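Local coordinates for protein 4-hydroxy-3-methylbut-2-enyl diphosphate reductase, apicoplast (Plasmodium falciparum, PDB 4N7B) that reduces 4-hydroxy-3-methylbut-2-enyl diphosphate to isopentenyl and dimethylallyl diphosphate with an iron-sulfur cluster, the last step of the apicoplast pathway to isoprenoid precursors, at residues V234-A237 with I238-E242; N351-P354 with H355-I359; T384-M387 with D388-A391; L461-V464 with H465-D468. All blocks are in the same frame, centred on the assembly; numbering follows the deposited sequence.

Contact 1 of 4, residues V234-A237 with I238-E242; sequences VSRA and IETVE
Val-234 and Ile-238 lie side by side on the buried flank of one helix, pointing the same way, with Val-234 CG1 3.8 Å from Ile-238 CD1. Ile-238 holds CG1 anti to its carbonyl carbon (chi1 -62°), which lays that methylene against the turn behind it, 3.2 Å from Val-234 O. The same carbonyl receives the nearly straight bond from Ile-238 N. Beta-branched residues suit this flank because they fill it close to the backbone, and Ile-238 goes on to meet Phe-230 and Val-264. Further round, Ala-237 touches Ile-258, and its small size probably allows the close approach; Val-241 touches Ile-258 too.

Arg-236 O is gripped twice by a single residue. Thr-240 N and Thr-240 OG1 each come to 2.9 Å from Arg-236 O, from opposite faces of the carbonyl plane, so the buried threonine hydroxyl spends its proton on its own helix while its side chain packs on Ile-289 and Pro-523. The backbone bonds are the regular i to i+4 ones of helix 232-247; the hydroxyl adds a second to the same carbonyl. The helix starts just after the cluster ligand Cys-231 and brings the Val-234 side chain to about 5 Å from the iron-sulfur cluster.

The other flank is much looser. Ser-235 OG and Glu-239 OE2 do not meet; a water stands between them, 3.2 Å from Ser-235 OG and only weakly bonded to Glu-239 OE2. Glu-239 is fully extended, as an acid on an exposed helix face can be, whereas Ser-235 OG turns back to Lys-232 O and Arg-236 gives NH1 to Thr-314 O and NE to Lys-521 O.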
# COMPACT_ATOMS: atom_id res chain seq x y z
N VAL A 234 -1.16 3.00 7.06
CA VAL A 234 0.22 3.44 7.22
C VAL A 234 0.39 4.20 8.52
O VAL A 234 1.33 3.91 9.28
CB VAL A 234 0.68 4.28 6.00
CG1 VAL A 234 1.87 5.16 6.33
CG2 VAL A 234 1.01 3.34 4.82
N SER A 235 -0.50 5.14 8.82
CA SER A 235 -0.31 5.92 10.06
C SER A 235 -0.43 5.00 11.27
O SER A 235 0.36 5.09 12.21
CB SER A 235 -1.28 7.10 10.16
OG SER A 235 -2.62 6.66 10.06
N ARG A 236 -1.38 4.07 11.23
CA ARG A 236 -1.51 3.07 12.29
C ARG A 236 -0.25 2.22 12.46
O ARG A 236 0.18 1.92 13.57
CB ARG A 236 -2.69 2.16 11.96
CG ARG A 236 -2.91 1.02 12.93
CD ARG A 236 -4.23 0.34 12.56
NE ARG A 236 -4.53 -0.85 13.35
CZ ARG A 236 -4.18 -2.10 13.03
NH1 ARG A 236 -3.46 -2.33 11.94
NH2 ARG A 236 -4.54 -3.12 13.80
N ALA A 237 0.34 1.81 11.35
CA ALA A 237 1.50 0.94 11.41
C ALA A 237 2.69 1.70 12.00
O ALA A 237 3.43 1.19 12.85
CB ALA A 237 1.80 0.41 10.03
N ILE A 238 2.88 2.94 11.56
CA ILE A 238 3.97 3.76 12.09
C ILE A 238 3.78 3.99 13.59
O ILE A 238 4.70 3.76 14.37
CB ILE A 238 4.06 5.11 11.37
CG1 ILE A 238 4.35 4.88 9.88
CG2 ILE A 238 5.15 5.96 11.99
CD1 ILE A 238 4.34 6.14 9.03
N GLU A 239 2.59 4.42 13.98
CA GLU A 239 2.33 4.69 15.39
C GLU A 239 2.57 3.42 16.22
O GLU A 239 3.08 3.47 17.33
CB GLU A 239 0.91 5.22 15.57
CG GLU A 239 0.56 5.64 17.02
CD GLU A 239 -0.81 6.31 17.14
OE1 GLU A 239 -1.18 6.72 18.27
OE2 GLU A 239 -1.53 6.42 16.11
N THR A 240 2.24 2.26 15.65
CA THR A 240 2.44 1.00 16.35
C THR A 240 3.92 0.83 16.70
O THR A 240 4.26 0.46 17.82
CB THR A 240 2.00 -0.22 15.52
OG1 THR A 240 0.57 -0.25 15.43
CG2 THR A 240 2.49 -1.50 16.17
N VAL A 241 4.80 1.13 15.76
CA VAL A 241 6.24 0.98 16.01
C VAL A 241 6.74 2.02 16.99
O VAL A 241 7.50 1.70 17.90
CB VAL A 241 7.07 1.07 14.72
CG1 VAL A 241 8.57 0.95 15.03
CG2 VAL A 241 6.65 -0.02 13.75
N GLU A 242 6.32 3.26 16.80
CA GLU A 242 6.75 4.37 17.64
C GLU A 242 6.34 4.16 19.10
O GLU A 242 7.06 4.53 20.04
CB GLU A 242 6.16 5.68 17.12
CG GLU A 242 7.03 6.38 16.08
CD GLU A 242 6.28 7.45 15.29
OE1 GLU A 242 5.07 7.63 15.55
OE2 GLU A 242 6.90 8.09 14.41
O HOH W 1 -3.09 6.37 13.17

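Contact 2 of 4, residues N351-P354 with H355-I359; sequences NEAP and HCTHI
Ala-353 and Thr-357 face each other across a tight reverse turn that leads from helix 344-350 into strand 357-360, an outermost strand of a four-stranded parallel sheet; the contact is local. The turn is closed by Cys-356 N, which lies 3.2 Å from Ala-353 O, and the backbone angles of Pro-354 and His-355 make it a type I beta turn. Proline suits the second position of such a turn, since its ring already fixes the phi angle required there.

A second donor reaches the same acceptor: Thr-357 OG1 is 2.8 Å from Ala-353 O. It can do so because OG1 stands anti to its own carbonyl carbon (chi1 -61°), and the hydroxyl therefore looks back into the turn. Both donors sit well out of the carbonyl plane, Cys-356 N above one face and Thr-357 OG1 above the opposite one.

The remaining side chains dress the two sides of the loop. Ala-353 CB touches Cys-356 SG at 3.6 Å, and both continue onto Ala-329 of helix 316-329, where small, largely apolar side chains fit. On the outer side Pro-354 CG lies 4.3 Å above the plane of the His-355 ring, over its centre, so the proline ring covers one face of the exposed imidazole through CG. Thr-357 itself is buried against Ile-335, Leu-337 and Tyr-350.

A hydroxyl in such apolar surroundings needs an acceptor, and the turn carbonyl provides one. The Thr-357 bond thus satisfies a buried hydroxyl and pins the start of the strand to the turn, alongside the separate bond from Cys-356 N.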
# COMPACT_ATOMS: atom_id res chain seq x y z
N ASN A 351 -0.42 -17.38 1.18
CA ASN A 351 -0.10 -18.46 2.11
C ASN A 351 -1.19 -18.75 3.12
O ASN A 351 -1.01 -19.61 3.98
CB ASN A 351 1.24 -18.17 2.79
CG ASN A 351 2.41 -18.61 1.93
OD1 ASN A 351 2.34 -19.63 1.26
ND2 ASN A 351 3.48 -17.83 1.94
N GLU A 352 -2.32 -18.06 3.02
CA GLU A 352 -3.46 -18.39 3.88
C GLU A 352 -4.18 -19.62 3.34
O GLU A 352 -4.83 -20.34 4.09
CB GLU A 352 -4.42 -17.21 3.98
CG GLU A 352 -3.84 -15.97 4.68
CD GLU A 352 -3.80 -16.11 6.20
OE1 GLU A 352 -4.25 -17.14 6.73
OE2 GLU A 352 -3.32 -15.17 6.87
N ALA A 353 -4.07 -19.87 2.03
CA ALA A 353 -4.65 -21.06 1.43
C ALA A 353 -3.83 -21.49 0.21
O ALA A 353 -4.35 -21.55 -0.90
CB ALA A 353 -6.10 -20.81 1.04
N PRO A 354 -2.54 -21.79 0.42
CA PRO A 354 -1.57 -21.97 -0.66
C PRO A 354 -1.92 -23.10 -1.65
O PRO A 354 -1.62 -22.99 -2.84
CB PRO A 354 -0.27 -22.29 0.08
CG PRO A 354 -0.71 -22.87 1.39
CD PRO A 354 -2.00 -22.19 1.74
N HIS A 355 -2.55 -24.16 -1.16
CA HIS A 355 -2.79 -25.34 -2.00
C HIS A 355 -4.02 -25.18 -2.87
O HIS A 355 -4.24 -25.99 -3.76
CB HIS A 355 -2.90 -26.60 -1.14
CG HIS A 355 -1.67 -26.90 -0.35
ND1 HIS A 355 -0.40 -26.56 -0.78
CD2 HIS A 355 -1.50 -27.49 0.86
CE1 HIS A 355 0.49 -26.93 0.12
NE2 HIS A 355 -0.15 -27.50 1.13
N CYS A 356 -4.83 -24.15 -2.62
CA CYS A 356 -6.02 -23.94 -3.44
C CYS A 356 -6.08 -22.51 -3.98
O CYS A 356 -7.12 -22.06 -4.43
CB CYS A 356 -7.29 -24.29 -2.65
SG CYS A 356 -7.59 -23.17 -1.27
N THR A 357 -4.95 -21.81 -3.96
CA THR A 357 -4.89 -20.46 -4.50
C THR A 357 -4.03 -20.41 -5.78
O THR A 357 -3.07 -21.17 -5.93
CB THR A 357 -4.36 -19.43 -3.48
OG1 THR A 357 -5.24 -19.38 -2.35
CG2 THR A 357 -4.28 -18.05 -4.10
N HIS A 358 -4.41 -19.52 -6.69
CA HIS A 358 -3.70 -19.35 -7.95
C HIS A 358 -3.48 -17.89 -8.23
O HIS A 358 -4.43 -17.13 -8.37
CB HIS A 358 -4.52 -19.97 -9.08
CG HIS A 358 -5.02 -21.34 -8.76
ND1 HIS A 358 -4.51 -22.47 -9.35
CD2 HIS A 358 -5.96 -21.76 -7.88
CE1 HIS A 358 -5.13 -23.53 -8.87
NE2 HIS A 358 -6.01 -23.13 -7.97
N ILE A 359 -2.23 -17.47 -8.30
CA ILE A 359 -1.95 -16.07 -8.51
C ILE A 359 -1.98 -15.71 -9.99
O ILE A 359 -1.36 -16.38 -10.79
CB ILE A 359 -0.57 -15.71 -7.97
CG1 ILE A 359 -0.52 -15.97 -6.47
CG2 ILE A 359 -0.26 -14.23 -8.27
CD1 ILE A 359 0.83 -15.75 -5.85

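Contact 3 of 4, residues T384-M387 with D388-A391; sequences TLSM and DDCA
Ser-386 aims its hydroxyl at the open amides of the helix that begins after it. OG stands anti to the backbone N (chi1 159°) and beside the carbonyl carbon, and from there it meets Asp-389 N at 3.1 Å in an almost straight bond of 174°; Asp-388 N approaches Ser-386 OG much more obliquely and weakly. This is an N-cap, and serine suits it because a short side chain with an acceptor can reach the first amides, which have no preceding turn to bond to.

A direct capping-box bond from Ser-386 N to Asp-389 is replaced by a water, which accepts from Ser-386 N and donates weakly to Asp-389 OD2. Asp-389 lies with CB 3.8 Å from Ser-386 CB. Leu-385 points toward the helix and sets CD1 3.9 Å from Cys-390 SG. These residues, one before the cap and four after it, pair in the manner of a hydrophobic staple, while Cys-390 N gives the first regular helical bond, 2.9 Å to Ser-386 O.

Asp-388 and Asp-389 sit at the amino end, where their charges would probably be favoured by the helix dipole. Each has a firm partner farther off: Asp-388 OD2 makes a salt bridge to Arg-454, and Asp-389 OD1 bonds Tyr-449 OH.

The loop joins strand 377-381 to helix 387-400. Helix 442-452 lies against its capping side, with Lys-446 and Tyr-449 touching Ser-386, and Thr-384 meets Ser-442 and Asn-443 there, which probably bind the substrate, as in related enzymes. Helix 414-427 flanks the Met-387 side and lends Gln-420 to bond both Leu-385 O and Met-387 N.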
# COMPACT_ATOMS: atom_id res chain seq x y z
N THR A 384 -3.53 -2.62 -3.66
CA THR A 384 -2.93 -1.43 -4.23
C THR A 384 -2.80 -1.44 -5.77
O THR A 384 -2.03 -0.67 -6.33
CB THR A 384 -1.53 -1.25 -3.68
OG1 THR A 384 -0.83 -2.49 -3.79
CG2 THR A 384 -1.57 -0.82 -2.21
N LEU A 385 -3.58 -2.27 -6.45
CA LEU A 385 -3.48 -2.34 -7.90
C LEU A 385 -3.94 -1.05 -8.60
O LEU A 385 -4.60 -0.19 -8.01
CB LEU A 385 -4.34 -3.51 -8.41
CG LEU A 385 -3.88 -4.89 -7.94
CD1 LEU A 385 -4.74 -5.95 -8.59
CD2 LEU A 385 -2.41 -5.11 -8.27
N SER A 386 -3.54 -0.90 -9.85
CA SER A 386 -4.17 0.03 -10.77
C SER A 386 -5.60 -0.42 -10.96
O SER A 386 -5.84 -1.59 -11.25
CB SER A 386 -3.47 -0.05 -12.12
OG SER A 386 -4.32 0.47 -13.13
N MET A 387 -6.55 0.48 -10.80
CA MET A 387 -7.95 0.14 -11.01
C MET A 387 -8.18 -0.22 -12.47
O MET A 387 -9.03 -1.03 -12.78
CB MET A 387 -8.86 1.30 -10.62
CG MET A 387 -8.83 1.61 -9.14
SD MET A 387 -10.17 2.72 -8.66
CE MET A 387 -9.59 4.24 -9.30
N ASP A 388 -7.40 0.39 -13.36
CA ASP A 388 -7.56 0.14 -14.79
C ASP A 388 -7.09 -1.26 -15.17
O ASP A 388 -7.82 -1.98 -15.83
CB ASP A 388 -6.78 1.17 -15.59
CG ASP A 388 -7.20 2.59 -15.25
OD1 ASP A 388 -8.33 2.98 -15.61
OD2 ASP A 388 -6.40 3.30 -14.60
N ASP A 389 -5.88 -1.62 -14.75
CA ASP A 389 -5.34 -2.95 -14.98
C ASP A 389 -6.23 -3.99 -14.32
O ASP A 389 -6.55 -5.02 -14.92
CB ASP A 389 -3.95 -3.08 -14.37
CG ASP A 389 -2.85 -2.46 -15.23
OD1 ASP A 389 -3.12 -2.03 -16.38
OD2 ASP A 389 -1.69 -2.43 -14.72
N CYS A 390 -6.62 -3.73 -13.08
CA CYS A 390 -7.42 -4.71 -12.33
C CYS A 390 -8.70 -5.01 -13.08
O CYS A 390 -9.06 -6.17 -13.28
CB CYS A 390 -7.75 -4.23 -10.91
SG CYS A 390 -8.44 -5.53 -9.90
N ALA A 391 -9.39 -3.96 -13.51
CA ALA A 391 -10.64 -4.13 -14.24
C ALA A 391 -10.42 -4.95 -15.51
O ALA A 391 -11.28 -5.76 -15.91
CB ALA A 391 -11.25 -2.77 -14.59
O HOH W 2 -2.10 -2.95 -11.44

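Contact 4 of 4, residues L461-V464 with H465-D468; sequences LNTV and HDLD
The carboxylate of Asp-466 has Thr-463 CG2 over one face, 3.1 Å from OD2 and almost directly above it, the two side chains crossing at about a right angle. A water that accepts from Asn-462 N lies beyond the opposite face and donates weakly to OD2. A second water stands close to the carboxylate plane at the OD2 edge; it accepts from Asn-462 ND2 and lies 2.6 Å from Asp-466 OD2. An exposed aspartate suits this place, for its carboxylate can accept from two waters and, weakly, from Thr-463 N. The His-465 ring, in contrast, leads outward from the turn, and its CB alone rests near Thr-463 CG2.

Thr-463 puts that methyl between its backbone N and carbonyl carbon, which sends OG1 the other way, to Glu-490. The backbone beneath is a short 3-10 turn, 464-466, that follows strand 458-461, an outermost strand of the five-stranded parallel sheet, after two loop residues. The weak bond from Thr-463 N to Asp-466 OD2 resembles half of a capping box. Asp-466 N bonds Thr-463 O, and Leu-467 N lies 2.9 Å from Val-464 O, both donors standing well above the carbonyl planes, as the tight 3-10 winding tends to place them. A further water bridges Val-464 O and Leu-467 O.

The inner side is apolar. Leu-461 and Leu-467 cross obliquely, their CD1 atoms 3.7 Å apart. Apolar side chains suit this side, which faces helix 488-499: Leu-461 and Val-464 rest on Phe-494, and Leu-467 on Leu-497.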
# COMPACT_ATOMS: atom_id res chain seq x y z
N LEU A 461 9.06 10.50 -7.65
CA LEU A 461 10.25 11.05 -7.01
C LEU A 461 10.14 10.92 -5.50
O LEU A 461 9.12 11.25 -4.90
CB LEU A 461 10.41 12.54 -7.39
CG LEU A 461 10.59 12.82 -8.88
CD1 LEU A 461 10.61 14.33 -9.11
CD2 LEU A 461 11.87 12.17 -9.40
N ASN A 462 11.22 10.45 -4.88
CA ASN A 462 11.23 10.17 -3.47
C ASN A 462 11.27 11.48 -2.69
O ASN A 462 10.60 11.63 -1.67
CB ASN A 462 12.44 9.29 -3.13
CG ASN A 462 12.33 8.63 -1.76
OD1 ASN A 462 11.29 8.07 -1.40
ND2 ASN A 462 13.41 8.69 -1.00
N THR A 463 12.04 12.44 -3.21
CA THR A 463 12.29 13.71 -2.54
C THR A 463 12.63 14.79 -3.59
O THR A 463 13.01 14.44 -4.71
CB THR A 463 13.46 13.55 -1.55
OG1 THR A 463 13.62 14.74 -0.80
CG2 THR A 463 14.75 13.29 -2.28
N VAL A 464 12.50 16.08 -3.25
CA VAL A 464 12.82 17.14 -4.23
C VAL A 464 14.22 17.07 -4.75
O VAL A 464 14.48 17.49 -5.86
CB VAL A 464 12.70 18.58 -3.69
CG1 VAL A 464 11.28 19.04 -3.77
CG2 VAL A 464 13.28 18.68 -2.29
N HIS A 465 15.15 16.60 -3.92
CA HIS A 465 16.53 16.50 -4.35
C HIS A 465 16.62 15.62 -5.61
O HIS A 465 17.48 15.86 -6.46
CB HIS A 465 17.42 15.94 -3.24
CG HIS A 465 18.86 15.77 -3.64
ND1 HIS A 465 19.76 16.81 -3.63
CD2 HIS A 465 19.54 14.68 -4.06
CE1 HIS A 465 20.94 16.37 -4.03
NE2 HIS A 465 20.84 15.08 -4.30
N ASP A 466 15.72 14.64 -5.74
CA ASP A 466 15.76 13.72 -6.90
C ASP A 466 15.15 14.34 -8.16
O ASP A 466 15.23 13.76 -9.23
CB ASP A 466 15.00 12.41 -6.62
CG ASP A 466 15.56 11.63 -5.44
OD1 ASP A 466 16.79 11.43 -5.35
OD2 ASP A 466 14.76 11.19 -4.59
N LEU A 467 14.53 15.51 -8.04
CA LEU A 467 13.92 16.15 -9.19
C LEU A 467 15.00 16.71 -10.11
O LEU A 467 15.85 17.49 -9.68
CB LEU A 467 12.97 17.26 -8.77
CG LEU A 467 12.44 18.22 -9.84
CD1 LEU A 467 11.54 17.50 -10.84
CD2 LEU A 467 11.69 19.39 -9.17
N ASP A 468 14.98 16.27 -11.36
CA ASP A 468 15.78 16.88 -12.40
C ASP A 468 15.03 18.09 -12.90
O ASP A 468 14.11 17.96 -13.71
CB ASP A 468 15.96 15.89 -13.55
CG ASP A 468 16.65 16.52 -14.74
OD1 ASP A 468 17.08 17.69 -14.64
OD2 ASP A 468 16.79 15.82 -15.78
O HOH W 3 13.47 9.17 -6.58
O HOH W 4 15.76 10.13 -2.43
O HOH W 5 16.03 19.15 -7.26

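The four contacts are strung along the chain in order, and none touches another. Contact 1 is the buried one, contacts 2 and 3 are partly buried, and contact 4 lies at the surface. Contacts 2 and 3 adjoin the same four-stranded sheet, one entering strand 357-360 and the other leaving strand 377-381. Contact 4 leaves an outermost strand of the five-stranded sheet, whose strand 221-226 comes before the helix of contact 1. Their chemistry follows place: contact 1 stays within a regular helix beside the cluster, contact 3 starts a helix, contact 2 closes a reverse turn, and contact 4 relies most on water.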